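Local coordinates for hypothetical protein (PDB 4OO3), which is a putative oxidoreductase that probably binds a nicotinamide adenine dinucleotide cofactor through its Rossmann-fold domain, its substrate being unknown, at residues 101-104 with 105-109; 332-335 with 336-340; 404-407 with 408-412. All coordinates share one frame; numbering follows the deposited sequence.

Contact 1: residues 101-104 with 105-109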
ATOM      1  N   LYS A 101      10.191   0.871  12.542  1.00 34.03           N
ATOM      2  CA  LYS A 101       9.045   1.768  12.383  1.00 32.71           C
ATOM      3  C   LYS A 101       8.073   1.781  13.556  1.00 32.56           C
ATOM      4  O   LYS A 101       7.663   2.847  14.007  1.00 31.26           O
ATOM      5  CB  LYS A 101       8.276   1.406  11.117  1.00 32.13           C
ATOM      6  CG  LYS A 101       7.062   2.280  10.843  1.00 34.21           C
ATOM      7  CD  LYS A 101       6.211   1.704   9.718  1.00 34.54           C
ATOM      8  CE  LYS A 101       6.861   1.855   8.356  1.00 34.40           C
ATOM      9  NZ  LYS A 101       6.825   3.263   7.877  1.00 39.66           N
ATOM     10  N   THR A 102       7.675   0.605  14.025  1.00 30.59           N
ATOM     11  CA  THR A 102       6.583   0.520  14.989  1.00 30.81           C
ATOM     12  C   THR A 102       6.976   1.168  16.325  1.00 32.77           C
ATOM     13  O   THR A 102       6.178   1.894  16.934  1.00 31.57           O
ATOM     14  CB  THR A 102       6.106  -0.940  15.184  1.00 31.13           C
ATOM     15  OG1 THR A 102       6.121  -1.629  13.924  1.00 30.19           O
ATOM     16  CG2 THR A 102       4.693  -0.968  15.747  1.00 31.25           C
ATOM     17  N   GLU A 103       8.213   0.939  16.758  1.00 35.56           N
ATOM     18  CA  GLU A 103       8.729   1.582  17.973  1.00 38.00           C
ATOM     19  C   GLU A 103       8.758   3.105  17.810  1.00 34.36           C
ATOM     20  O   GLU A 103       8.300   3.825  18.692  1.00 37.62           O
ATOM     21  CB  GLU A 103      10.117   1.037  18.331  1.00 41.89           C
ATOM     22  CG  GLU A 103      10.674   1.508  19.669  1.00 48.94           C
ATOM     23  CD  GLU A 103       9.758   1.218  20.856  1.00 53.35           C
ATOM     24  OE1 GLU A 103       9.115   0.142  20.891  1.00 55.00           O
ATOM     25  OE2 GLU A 103       9.694   2.074  21.765  1.00 48.82           O
ATOM     26  N   TYR A 104       9.274   3.588  16.682  1.00 31.07           N
ATOM     27  CA  TYR A 104       9.215   5.011  16.359  1.00 29.97           C
ATOM     28  C   TYR A 104       7.798   5.548  16.507  1.00 29.50           C
ATOM     29  O   TYR A 104       7.573   6.588  17.121  1.00 29.05           O
ATOM     30  CB  TYR A 104       9.616   5.273  14.903  1.00 32.03           C
ATOM     31  CG  TYR A 104      11.071   5.112  14.517  1.00 31.03           C
ATOM     32  CD1 TYR A 104      12.091   5.041  15.467  1.00 31.12           C
ATOM     33  CD2 TYR A 104      11.424   5.084  13.171  1.00 30.88           C
ATOM     34  CE1 TYR A 104      13.416   4.925  15.073  1.00 31.41           C
ATOM     35  CE2 TYR A 104      12.738   4.963  12.773  1.00 30.93           C
ATOM     36  CZ  TYR A 104      13.728   4.886  13.725  1.00 32.27           C
ATOM     37  OH  TYR A 104      15.029   4.767  13.300  1.00 35.33           O
ATOM     38  N   ILE A 105       6.845   4.845  15.903  1.00 29.35           N
ATOM     39  CA  ILE A 105       5.449   5.268  15.925  1.00 29.47           C
ATOM     40  C   ILE A 105       4.916   5.375  17.348  1.00 29.63           C
ATOM     41  O   ILE A 105       4.269   6.357  17.692  1.00 31.17           O
ATOM     42  CB  ILE A 105       4.556   4.331  15.074  1.00 28.73           C
ATOM     43  CG1 ILE A 105       4.840   4.557  13.581  1.00 29.32           C
ATOM     44  CG2 ILE A 105       3.078   4.578  15.360  1.00 28.47           C
ATOM     45  CD1 ILE A 105       4.140   3.593  12.640  1.00 30.44           C
ATOM     46  N   LYS A 106       5.179   4.370  18.172  1.00 31.46           N
ATOM     47  CA  LYS A 106       4.689   4.381  19.548  1.00 34.07           C
ATOM     48  C   LYS A 106       5.188   5.607  20.333  1.00 32.37           C
ATOM     49  O   LYS A 106       4.401   6.320  20.960  1.00 32.35           O
ATOM     50  CB  LYS A 106       5.089   3.092  20.280  1.00 39.05           C
ATOM     51  CG  LYS A 106       4.271   2.848  21.535  1.00 42.92           C
ATOM     52  CD  LYS A 106       5.023   2.024  22.561  1.00 53.27           C
ATOM     53  CE  LYS A 106       6.068   2.849  23.295  1.00 60.08           C
ATOM     54  NZ  LYS A 106       6.388   2.247  24.621  1.00 60.83           N
ATOM     55  N   LYS A 107       6.491   5.859  20.279  1.00 31.99           N
ATOM     56  CA  LYS A 107       7.092   6.945  21.060  1.00 32.79           C
ATOM     57  C   LYS A 107       6.625   8.308  20.587  1.00 32.44           C
ATOM     58  O   LYS A 107       6.508   9.245  21.381  1.00 32.14           O
ATOM     59  CB  LYS A 107       8.613   6.879  21.006  1.00 33.11           C
ATOM     60  CG  LYS A 107       9.171   5.568  21.531  1.00 34.60           C
ATOM     61  CD  LYS A 107      10.574   5.737  22.071  1.00 35.83           C
ATOM     62  CE  LYS A 107      10.536   6.355  23.456  1.00 37.09           C
ATOM     63  NZ  LYS A 107      11.902   6.665  23.937  1.00 40.06           N
ATOM     64  N   THR A 108       6.351   8.415  19.290  1.00 31.27           N
ATOM     65  CA  THR A 108       5.860   9.658  18.720  1.00 29.81           C
ATOM     66  C   THR A 108       4.440   9.959  19.198  1.00 30.95           C
ATOM     67  O   THR A 108       4.128  11.092  19.545  1.00 33.95           O
ATOM     68  CB  THR A 108       5.914   9.612  17.186  1.00 27.06           C
ATOM     69  OG1 THR A 108       7.263   9.374  16.768  1.00 26.15           O
ATOM     70  CG2 THR A 108       5.446  10.911  16.601  1.00 26.90           C
ATOM     71  N   LEU A 109       3.583   8.944  19.214  1.00 31.43           N
ATOM     72  CA  LEU A 109       2.200   9.117  19.664  1.00 31.65           C
ATOM     73  C   LEU A 109       2.126   9.462  21.154  1.00 31.53           C
ATOM     74  O   LEU A 109       1.351  10.334  21.544  1.00 31.52           O
ATOM     75  CB  LEU A 109       1.377   7.864  19.363  1.00 31.90           C
ATOM     76  CG  LEU A 109       1.163   7.553  17.881  1.00 29.93           C
ATOM     77  CD1 LEU A 109       0.734   6.104  17.707  1.00 29.78           C
ATOM     78  CD2 LEU A 109       0.146   8.496  17.255  1.00 28.04           C
TER

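Contact 2: residues 332-335 with 336-340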
ATOM      1  N   GLN A 332      -3.796  -7.359 -15.960  1.00 40.91           N
ATOM      2  CA  GLN A 332      -2.710  -6.410 -16.144  1.00 38.74           C
ATOM      3  C   GLN A 332      -1.460  -7.189 -16.544  1.00 38.13           C
ATOM      4  O   GLN A 332      -0.613  -7.513 -15.715  1.00 34.05           O
ATOM      5  CB  GLN A 332      -2.480  -5.611 -14.868  1.00 38.01           C
ATOM      6  CG  GLN A 332      -1.412  -4.547 -15.004  1.00 38.92           C
ATOM      7  CD  GLN A 332      -0.992  -3.997 -13.667  1.00 38.59           C
ATOM      8  OE1 GLN A 332      -1.795  -3.392 -12.957  1.00 35.78           O
ATOM      9  NE2 GLN A 332       0.271  -4.206 -13.310  1.00 40.14           N
ATOM     10  N   GLY A 333      -1.382  -7.510 -17.828  1.00 41.37           N
ATOM     11  CA  GLY A 333      -0.275  -8.272 -18.381  1.00 43.25           C
ATOM     12  C   GLY A 333       0.167  -7.661 -19.687  1.00 45.38           C
ATOM     13  O   GLY A 333      -0.178  -6.514 -19.984  1.00 42.45           O
ATOM     14  N   LYS A 334       0.936  -8.434 -20.457  1.00 51.14           N
ATOM     15  CA  LYS A 334       1.448  -8.012 -21.774  1.00 55.94           C
ATOM     16  C   LYS A 334       0.299  -7.529 -22.654  1.00 53.11           C
ATOM     17  O   LYS A 334       0.351  -6.439 -23.223  1.00 50.63           O
ATOM     18  CB  LYS A 334       2.165  -9.185 -22.464  1.00 60.86           C
ATOM     19  CG  LYS A 334       3.052  -8.814 -23.649  1.00 67.60           C
ATOM     20  CD  LYS A 334       4.515  -8.690 -23.237  1.00 77.38           C
ATOM     21  CE  LYS A 334       5.465  -8.800 -24.419  1.00 86.51           C
ATOM     22  NZ  LYS A 334       5.461  -7.580 -25.274  1.00 91.63           N
ATOM     23  N   GLU A 335      -0.739  -8.359 -22.733  1.00 53.02           N
ATOM     24  CA  GLU A 335      -1.964  -8.068 -23.475  1.00 56.18           C
ATOM     25  C   GLU A 335      -2.516  -6.664 -23.234  1.00 52.82           C
ATOM     26  O   GLU A 335      -2.987  -6.019 -24.167  1.00 50.74           O
ATOM     27  CB  GLU A 335      -3.034  -9.096 -23.106  1.00 62.06           C
ATOM     28  CG  GLU A 335      -2.845 -10.450 -23.770  1.00 68.20           C
ATOM     29  CD  GLU A 335      -3.482 -10.526 -25.143  1.00 78.26           C
ATOM     30  OE1 GLU A 335      -3.797  -9.461 -25.716  1.00 85.07           O
ATOM     31  OE2 GLU A 335      -3.675 -11.654 -25.646  1.00 84.65           O
ATOM     32  N   GLN A 336      -2.455  -6.196 -21.988  1.00 49.70           N
ATOM     33  CA  GLN A 336      -3.023  -4.901 -21.615  1.00 46.67           C
ATOM     34  C   GLN A 336      -1.964  -3.808 -21.525  1.00 48.51           C
ATOM     35  O   GLN A 336      -2.233  -2.725 -21.007  1.00 46.15           O
ATOM     36  CB  GLN A 336      -3.761  -5.008 -20.273  1.00 45.51           C
ATOM     37  CG  GLN A 336      -4.948  -5.967 -20.279  1.00 45.09           C
ATOM     38  CD  GLN A 336      -4.547  -7.423 -20.140  1.00 45.98           C
ATOM     39  OE1 GLN A 336      -3.544  -7.744 -19.506  1.00 49.13           O
ATOM     40  NE2 GLN A 336      -5.329  -8.312 -20.733  1.00 47.64           N
ATOM     41  N   ASN A 337      -0.763  -4.088 -22.031  1.00 53.60           N
ATOM     42  CA  ASN A 337       0.355  -3.144 -21.955  1.00 54.55           C
ATOM     43  C   ASN A 337       0.704  -2.800 -20.495  1.00 51.82           C
ATOM     44  O   ASN A 337       1.112  -1.677 -20.179  1.00 48.42           O
ATOM     45  CB  ASN A 337       0.021  -1.886 -22.764  1.00 58.65           C
ATOM     46  CG  ASN A 337       1.239  -1.281 -23.431  1.00 63.02           C
ATOM     47  OD1 ASN A 337       2.187  -0.861 -22.764  1.00 60.82           O
ATOM     48  ND2 ASN A 337       1.219  -1.232 -24.758  1.00 65.73           N
ATOM     49  N   TYR A 338       0.525  -3.788 -19.617  1.00 48.89           N
ATOM     50  CA  TYR A 338       0.798  -3.658 -18.183  1.00 47.10           C
ATOM     51  C   TYR A 338       0.056  -2.490 -17.519  1.00 44.33           C
ATOM     52  O   TYR A 338       0.529  -1.921 -16.541  1.00 44.80           O
ATOM     53  CB  TYR A 338       2.312  -3.614 -17.940  1.00 47.42           C
ATOM     54  CG  TYR A 338       2.995  -4.829 -18.534  1.00 49.63           C
ATOM     55  CD1 TYR A 338       2.885  -6.075 -17.920  1.00 49.07           C
ATOM     56  CD2 TYR A 338       3.703  -4.748 -19.734  1.00 50.53           C
ATOM     57  CE1 TYR A 338       3.480  -7.197 -18.463  1.00 50.43           C
ATOM     58  CE2 TYR A 338       4.304  -5.873 -20.287  1.00 53.14           C
ATOM     59  CZ  TYR A 338       4.189  -7.094 -19.643  1.00 53.13           C
ATOM     60  OH  TYR A 338       4.768  -8.228 -20.166  1.00 51.43           O
ATOM     61  N   GLN A 339      -1.118  -2.172 -18.064  1.00 41.95           N
ATOM     62  CA  GLN A 339      -2.050  -1.213 -17.489  1.00 39.98           C
ATOM     63  C   GLN A 339      -3.320  -1.976 -17.114  1.00 38.98           C
ATOM     64  O   GLN A 339      -3.878  -2.682 -17.952  1.00 42.04           O
ATOM     65  CB  GLN A 339      -2.380  -0.111 -18.498  1.00 40.79           C
ATOM     66  CG  GLN A 339      -3.738   0.536 -18.277  1.00 42.89           C
ATOM     67  CD  GLN A 339      -3.908   1.833 -19.032  1.00 44.65           C
ATOM     68  OE1 GLN A 339      -4.677   1.909 -19.990  1.00 46.84           O
ATOM     69  NE2 GLN A 339      -3.195   2.862 -18.602  1.00 44.73           N
ATOM     70  N   PRO A 340      -3.790  -1.833 -15.862  1.00 36.09           N
ATOM     71  CA  PRO A 340      -4.938  -2.640 -15.421  1.00 35.47           C
ATOM     72  C   PRO A 340      -6.220  -2.371 -16.215  1.00 34.94           C
ATOM     73  O   PRO A 340      -6.551  -1.212 -16.481  1.00 33.96           O
ATOM     74  CB  PRO A 340      -5.110  -2.250 -13.943  1.00 32.65           C
ATOM     75  CG  PRO A 340      -4.422  -0.942 -13.789  1.00 31.68           C
ATOM     76  CD  PRO A 340      -3.320  -0.911 -14.810  1.00 35.74           C
TER

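Contact 3: residues 404-407 with 408-412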
ATOM      1  N   GLU A 404      -3.950  14.293   1.249  1.00 32.45           N
ATOM      2  CA  GLU A 404      -5.065  15.248   1.354  1.00 34.31           C
ATOM      3  C   GLU A 404      -6.173  14.743   2.259  1.00 32.45           C
ATOM      4  O   GLU A 404      -6.706  15.502   3.071  1.00 31.86           O
ATOM      5  CB  GLU A 404      -5.675  15.522  -0.016  1.00 38.33           C
ATOM      6  CG  GLU A 404      -4.801  16.343  -0.943  1.00 44.66           C
ATOM      7  CD  GLU A 404      -5.326  16.354  -2.368  1.00 51.77           C
ATOM      8  OE1 GLU A 404      -6.564  16.443  -2.547  1.00 54.85           O
ATOM      9  OE2 GLU A 404      -4.500  16.261  -3.306  1.00 56.15           O
ATOM     10  N   HIS A 405      -6.529  13.467   2.103  1.00 33.24           N
ATOM     11  CA  HIS A 405      -7.530  12.832   2.965  1.00 35.45           C
ATOM     12  C   HIS A 405      -7.075  12.907   4.424  1.00 31.29           C
ATOM     13  O   HIS A 405      -7.866  13.244   5.304  1.00 29.51           O
ATOM     14  CB  HIS A 405      -7.800  11.381   2.521  1.00 39.67           C
ATOM     15  CG  HIS A 405      -8.800  10.652   3.374  1.00 51.69           C
ATOM     16  ND1 HIS A 405      -8.439   9.918   4.486  1.00 61.03           N
ATOM     17  CD2 HIS A 405     -10.147  10.525   3.266  1.00 54.71           C
ATOM     18  CE1 HIS A 405      -9.518   9.384   5.035  1.00 57.32           C
ATOM     19  NE2 HIS A 405     -10.567   9.735   4.312  1.00 53.76           N
ATOM     20  N   PHE A 406      -5.792  12.640   4.664  1.00 28.79           N
ATOM     21  CA  PHE A 406      -5.218  12.697   6.014  1.00 29.21           C
ATOM     22  C   PHE A 406      -5.246  14.116   6.577  1.00 30.67           C
ATOM     23  O   PHE A 406      -5.653  14.323   7.720  1.00 35.15           O
ATOM     24  CB  PHE A 406      -3.783  12.144   6.011  1.00 29.28           C
ATOM     25  CG  PHE A 406      -3.077  12.269   7.335  1.00 31.03           C
ATOM     26  CD1 PHE A 406      -3.283  11.338   8.341  1.00 29.78           C
ATOM     27  CD2 PHE A 406      -2.207  13.329   7.578  1.00 31.90           C
ATOM     28  CE1 PHE A 406      -2.631  11.455   9.558  1.00 30.76           C
ATOM     29  CE2 PHE A 406      -1.561  13.452   8.794  1.00 31.12           C
ATOM     30  CZ  PHE A 406      -1.770  12.512   9.785  1.00 30.54           C
ATOM     31  N   LEU A 407      -4.833  15.092   5.776  1.00 30.99           N
ATOM     32  CA  LEU A 407      -4.858  16.495   6.209  1.00 32.97           C
ATOM     33  C   LEU A 407      -6.272  17.019   6.495  1.00 35.18           C
ATOM     34  O   LEU A 407      -6.448  17.872   7.362  1.00 36.65           O
ATOM     35  CB  LEU A 407      -4.169  17.392   5.176  1.00 32.08           C
ATOM     36  CG  LEU A 407      -2.666  17.182   4.999  1.00 32.08           C
ATOM     37  CD1 LEU A 407      -2.174  17.926   3.768  1.00 32.97           C
ATOM     38  CD2 LEU A 407      -1.899  17.625   6.237  1.00 31.97           C
ATOM     39  N   ASP A 408      -7.267  16.530   5.759  1.00 37.52           N
ATOM     40  CA  ASP A 408      -8.674  16.839   6.061  1.00 39.52           C
ATOM     41  C   ASP A 408      -9.068  16.270   7.403  1.00 39.84           C
ATOM     42  O   ASP A 408      -9.612  16.970   8.254  1.00 38.83           O
ATOM     43  CB  ASP A 408      -9.624  16.242   5.014  1.00 43.54           C
ATOM     44  CG  ASP A 408      -9.986  17.216   3.930  1.00 49.63           C
ATOM     45  OD1 ASP A 408     -10.292  18.380   4.257  1.00 59.38           O
ATOM     46  OD2 ASP A 408      -9.987  16.811   2.751  1.00 53.04           O
ATOM     47  N   TYR A 409      -8.804  14.983   7.587  1.00 38.69           N
ATOM     48  CA  TYR A 409      -9.294  14.305   8.768  1.00 42.73           C
ATOM     49  C   TYR A 409      -8.598  14.744  10.050  1.00 40.74           C
ATOM     50  O   TYR A 409      -9.145  14.556  11.139  1.00 38.81           O
ATOM     51  CB  TYR A 409      -9.326  12.784   8.565  1.00 49.47           C
ATOM     52  CG  TYR A 409     -10.656  12.387   7.963  1.00 62.51           C
ATOM     53  CD1 TYR A 409     -11.828  12.483   8.721  1.00 72.27           C
ATOM     54  CD2 TYR A 409     -10.768  11.990   6.634  1.00 62.87           C
ATOM     55  CE1 TYR A 409     -13.064  12.163   8.187  1.00 74.93           C
ATOM     56  CE2 TYR A 409     -12.006  11.668   6.092  1.00 71.07           C
ATOM     57  CZ  TYR A 409     -13.149  11.754   6.872  1.00 76.96           C
ATOM     58  OH  TYR A 409     -14.380  11.433   6.344  1.00 83.64           O
ATOM     59  N   LEU A 410      -7.432  15.372   9.926  1.00 38.89           N
ATOM     60  CA  LEU A 410      -6.821  16.052  11.068  1.00 39.47           C
ATOM     61  C   LEU A 410      -7.761  17.108  11.645  1.00 41.04           C
ATOM     62  O   LEU A 410      -7.829  17.265  12.861  1.00 40.60           O
ATOM     63  CB  LEU A 410      -5.482  16.703  10.689  1.00 38.26           C
ATOM     64  CG  LEU A 410      -4.259  15.790  10.558  1.00 36.93           C
ATOM     65  CD1 LEU A 410      -3.062  16.600  10.079  1.00 36.64           C
ATOM     66  CD2 LEU A 410      -3.958  15.085  11.876  1.00 37.09           C
ATOM     67  N   LYS A 411      -8.485  17.818  10.776  1.00 45.92           N
ATOM     68  CA  LYS A 411      -9.405  18.881  11.213  1.00 51.17           C
ATOM     69  C   LYS A 411     -10.427  18.368  12.229  1.00 55.65           C
ATOM     70  O   LYS A 411     -10.664  18.989  13.270  1.00 54.95           O
ATOM     71  CB  LYS A 411     -10.189  19.462  10.034  1.00 52.20           C
ATOM     72  CG  LYS A 411      -9.384  20.158   8.951  1.00 52.87           C
ATOM     73  CD  LYS A 411     -10.344  20.797   7.956  1.00 53.80           C
ATOM     74  CE  LYS A 411      -9.627  21.509   6.824  1.00 58.58           C
ATOM     75  NZ  LYS A 411      -9.032  20.569   5.835  1.00 64.37           N
ATOM     76  N   GLU A 412     -11.040  17.237  11.899  1.00 59.99           N
ATOM     77  CA  GLU A 412     -12.071  16.646  12.739  1.00 66.07           C
ATOM     78  C   GLU A 412     -11.444  15.905  13.914  1.00 62.38           C
ATOM     79  O   GLU A 412     -12.087  15.711  14.942  1.00 68.84           O
ATOM     80  CB  GLU A 412     -12.945  15.700  11.913  1.00 76.28           C
ATOM     81  CG  GLU A 412     -14.432  15.810  12.210  1.00 89.25           C
ATOM     82  CD  GLU A 412     -15.277  15.277  11.072  1.00101.38           C
ATOM     83  OE1 GLU A 412     -15.040  14.126  10.644  1.00109.34           O
ATOM     84  OE2 GLU A 412     -16.169  16.012  10.598  1.00107.58           O
TER

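Contact 1: residues 101-104 with 105-109
T108 and Y104 meet through two bonds on a single acceptor. The backbone O of Y104 takes the backbone N-H of T108 at 3.1 Å, the ordinary i to i+4 bond of the helix, and also the hydroxyl, with OG1 of T108 2.8 Å from that same O. The two donors come from opposite faces of the carbonyl plane, and the hydroxyl stands 38° out of it. T108 carries OG1 beside its own backbone N (chi1 -58°), which turns the hydroxyl back along the helix to the preceding turn. A valine here lacks the hydroxyl and would probably leave the O of Y104 without its second donor from T108, holding this turn less firmly.

Further main-chain bonds run from I105 N to K101 O (2.9 Å) and from K107 N to E103 O, the latter nearly straight at the hydrogen (170°).

Apolar contact joins K101 and I105, whose side chains run alongside each other. CG of K101 lies 3.7 Å from CD1 of I105, and CD of K101 follows the same methyl. Beyond this the lysine bends at chi3 and chi4, and its NZ is hydrogen-bonded to OE1 of Q94 and OG of S117.

The E103 carboxylate leans over the aliphatic part of K107, OE2 of E103 being 3.5 Å from CG of K107, while OE2 stays 4.4 Å from NZ of K106, too far for a salt bridge.

Y104 sends its hydroxyl outside these turns, to Y79 and D18. Helix 98-110 packs I105 and T108 on V115 of strand 114-117, while T102 and E103 touch helix 125-140; it is the crossover helix of the beta-alpha-beta unit 91-94, 98-110, 114-117 in a Rossmann fold.

Contact 2: residues 332-335 with 336-340
Y338 lays one face of its ring over the backbone of G333 and K334. The carbonyl carbon of G333 stands 3.5 Å above the ring plane, displaced toward the rim, and CA of K334 makes a CH-pi contact 4.0 Å from the ring centroid, 27° off the normal. The side chain of K334 then crosses the phenol end obliquely, its CD 3.1 Å from OH of Y338.

Hydrogen bonds close the turn. The carbonyl O of G333 accepts two N-H groups from opposite faces of its plane, Y338 N at 2.8 Å and Q336 N at 3.0 Å, while N337 N bonds to the carbonyl O of K334. Q336 adds a side-chain bond: with CG beside its own backbone N (chi1 -62°) and a bend at chi2 (80°), the amide folds back and places OE1 2.7 Å from N of G333, which lies in the plane of that amide carbonyl. A type I' beta turn from Q336 to Q339 reverses the chain.

Q332 and P340 lie side by side, OE1 of Q332 3.5 Å from CD of P340, while NE2 of Q332 is hydrogen-bonded to the carbonyl O of D315.

This surface connection of a beta hairpin links antiparallel strands 326-332 and 341-346 of the mixed sheet; Q332 and Y338 rest on H317 and T316 of strand 316-322, and P340 touches I330.

Contact 3: residues 404-407 with 408-412
The backbone from E404 to L410 is alpha-helical, with i to i+4 bonds from D408 N to E404 O (2.9 Å), from Y409 N to H405 O (3.0 Å) and from L410 N to F406 O; K411 N bonds instead to the O of D408. This part of helix 395-412 is amphipathic: it sets F406, L407 and L410 against the protein and D408 toward solvent.

On the inner side the F406 ring turns one face to L410, with CG of the leucine over it. CG of F406 is anti to the backbone N (chi1 175°), which swings the ring along the helix until CE2 of F406 lies 3.7 Å from CD1 of L410. L407 meets the same CD1 of L410 through its CD2, at 4.1 Å. F406 and L410 both press on V91 of strand 91-94, and F406 also on L116 of strand 114-117, so the helix lies against the parallel sheet of the Rossmann fold.

H405 and Y409, one turn apart, approach most closely through NE2 of H405 and CE2 of Y409, 3.0 Å apart. CD2 of the tyrosine sits above one face of the imidazole, offset toward its rim, but with the planes at 51° the pair is neither a stack nor edge-to-face. D408 adds a salt bridge to K411 within the following turn: K411 bends at chi4 to bring NZ 3.0 Å from OD1 of D408, which it meets on the anti side, 34° out of the carboxylate plane.

In the fold
The three contacts follow one another along the chain without touching. Contacts 1 and 3 are neighbours in space, with centres about 20 Å apart and nearest atoms about 9 Å apart, and the helices that carry them, 98-110 and 395-412, both touch strands 91-94 and 114-117 of the parallel sheet. Contact 2 stands apart, in the connection between two strands of the mixed sheet, across the chain's centre from contact 1, with centres about 39 Å apart; its centre is about 34 Å from that of contact 3. A cofactor would probably bind at the Rossmann domain, to which contact 1 belongs.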